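Local coordinates for hemoglobin-like protein (Methylacidiphilum infernorum, PDB 4NK2) that binds heme b as a truncated hemoglobin of group II and probably serves in oxygen binding or transport, at residues A[65-68]-A[69-73]. Sequence-based numbering, arbitrary orientation.
Sequences KLVE and VHHEN
Val69, His70, His71 and Glu72 each give the backbone N-H to the carbonyl oxygen four residues earlier, on Lys65, Leu66, Val67 and Glu68, as in a regular alpha helix. The shortest of these bonds, Val69 N to Lys65 O, measures 2.7 Å. Both segments belong to helix 53-75 of the globin fold, so the side chains meet one turn apart.

Glu68 and Glu72 make the closest side-chain approach. Glu68 has CG anti to its own N (chi1 167°) and then bends at chi2 (65°), which turns its carboxylate along the helix toward Glu72. The Glu72 chain runs extended beyond CG. OE2 of Glu68 lies 2.8 Å from OE2 of Glu72, and the two carboxylate planes are turned 63° apart.

Val67 and His71 lie side by side. His71 is modelled in two conformers, and its ring contacts are those of one of them. In that conformer Val67 CG1 is 3.8 Å from CD2 at the rim of the His71 ring. The same CD2 sits 3.3 Å from Val67 O, which lies at the ring edge in its plane. Both side chains also touch helix 87-104, Val67 on Ser97 and Val101 and His71 on Val94.

Lys65 and Val69 point the same way, and their contact is looser, CG to CG2 at 4.2 Å. On another face, His70 donates a hydrogen bond from NE2 to Trp137 O and stacks on Tyr141, tying this helix to helix 131-147 near the heme pocket.

An alanine in place of Glu68 would probably leave the Glu72 carboxylate without its close acidic mate and freer to turn. Two carboxylate oxygens this near would repel if both groups were charged, so one of the acids probably holds a proton and shares it with the other.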
loop_
_atom_site.group_PDB
_atom_site.type_symbol
_atom_site.label_atom_id
_atom_site.label_comp_id
_atom_site.label_asym_id
_atom_site.label_seq_id
_atom_site.Cartn_x
_atom_site.Cartn_y
_atom_site.Cartn_z
ATOM N N LYS A 65 -8.867 -26.032 15.493
ATOM C CA LYS A 65 -10.252 -26.000 15.030
ATOM C C LYS A 65 -10.682 -24.571 14.754
ATOM O O LYS A 65 -11.398 -24.303 13.780
ATOM C CB LYS A 65 -11.187 -26.631 16.058
ATOM C CG LYS A 65 -12.650 -26.625 15.624
ATOM C CD LYS A 65 -13.562 -27.197 16.741
ATOM C CE LYS A 65 -15.016 -27.117 16.311
ATOM N NZ LYS A 65 -15.914 -27.878 17.217
ATOM N N LEU A 66 -10.236 -23.649 15.606
ATOM C CA LEU A 66 -10.508 -22.224 15.423
ATOM C C LEU A 66 -10.023 -21.787 14.051
ATOM O O LEU A 66 -10.728 -21.096 13.310
ATOM C CB LEU A 66 -9.778 -21.416 16.500
ATOM C CG LEU A 66 -9.639 -19.910 16.274
ATOM C CD1 LEU A 66 -11.015 -19.221 16.178
ATOM C CD2 LEU A 66 -8.781 -19.264 17.378
ATOM N N VAL A 67 -8.798 -22.175 13.720
ATOM C CA VAL A 67 -8.212 -21.762 12.443
ATOM C C VAL A 67 -8.982 -22.408 11.303
ATOM O O VAL A 67 -9.308 -21.758 10.301
ATOM C CB VAL A 67 -6.737 -22.142 12.381
ATOM C CG1 VAL A 67 -6.175 -21.921 10.968
ATOM C CG2 VAL A 67 -5.951 -21.309 13.409
ATOM N N GLU A 68 -9.290 -23.691 11.459
ATOM C CA GLU A 68 -10.090 -24.399 10.461
ATOM C C GLU A 68 -11.416 -23.682 10.236
ATOM O O GLU A 68 -11.795 -23.410 9.105
ATOM C CB GLU A 68 -10.327 -25.848 10.908
ATOM C CG GLU A 68 -11.399 -26.596 10.124
ATOM C CD GLU A 68 -11.042 -26.817 8.666
ATOM O OE1 GLU A 68 -9.854 -27.069 8.357
ATOM O OE2 GLU A 68 -11.965 -26.761 7.820
ATOM N N VAL A 69 -12.121 -23.356 11.314
ATOM C CA VAL A 69 -13.406 -22.675 11.176
ATOM C C VAL A 69 -13.234 -21.279 10.574
ATOM O O VAL A 69 -14.044 -20.841 9.747
ATOM C CB VAL A 69 -14.149 -22.614 12.536
ATOM C CG1 VAL A 69 -15.349 -21.675 12.463
ATOM C CG2 VAL A 69 -14.583 -24.021 12.957
ATOM N N HIS A 70 -12.180 -20.572 10.969
ATOM C CA HIS A 70 -11.966 -19.232 10.417
ATOM C C HIS A 70 -11.863 -19.364 8.902
ATOM O O HIS A 70 -12.409 -18.559 8.147
ATOM C CB HIS A 70 -10.692 -18.589 10.996
ATOM C CG HIS A 70 -10.351 -17.255 10.393
ATOM N ND1 HIS A 70 -9.105 -16.971 9.875
ATOM C CD2 HIS A 70 -11.090 -16.129 10.233
ATOM C CE1 HIS A 70 -9.092 -15.729 9.414
ATOM N NE2 HIS A 70 -10.286 -15.198 9.623
ATOM N N HIS A 71 -11.139 -20.381 8.474
ATOM C CA HIS A 71 -11.008 -20.564 6.998
ATOM C C HIS A 71 -12.294 -20.980 6.340
ATOM O O HIS A 71 -12.545 -20.467 5.279
ATOM C CB HIS A 71 -9.855 -21.525 6.694
ATOM C CG HIS A 71 -8.515 -20.850 6.672
ATOM N ND1 HIS A 71 -8.000 -20.276 5.534
ATOM C CD2 HIS A 71 -7.606 -20.629 7.651
ATOM C CE1 HIS A 71 -6.822 -19.743 5.804
ATOM N NE2 HIS A 71 -6.560 -19.939 7.084
ATOM N N GLU A 72 -13.147 -21.755 6.979
ATOM C CA GLU A 72 -14.467 -22.058 6.417
ATOM C C GLU A 72 -15.247 -20.755 6.214
ATOM O O GLU A 72 -15.883 -20.552 5.172
ATOM C CB GLU A 72 -15.228 -23.045 7.308
ATOM C CG GLU A 72 -14.594 -24.429 7.322
ATOM C CD GLU A 72 -15.151 -25.323 8.402
ATOM O OE1 GLU A 72 -16.153 -24.939 9.042
ATOM O OE2 GLU A 72 -14.581 -26.409 8.620
ATOM N N ASN A 73 -15.182 -19.860 7.200
ATOM C CA ASN A 73 -15.845 -18.562 7.096
ATOM C C ASN A 73 -15.268 -17.746 5.931
ATOM O O ASN A 73 -16.002 -17.161 5.141
ATOM C CB ASN A 73 -15.720 -17.782 8.418
ATOM C CG ASN A 73 -16.541 -18.409 9.553
ATOM O OD1 ASN A 73 -17.400 -19.260 9.305
ATOM N ND2 ASN A 73 -16.277 -17.989 10.798
#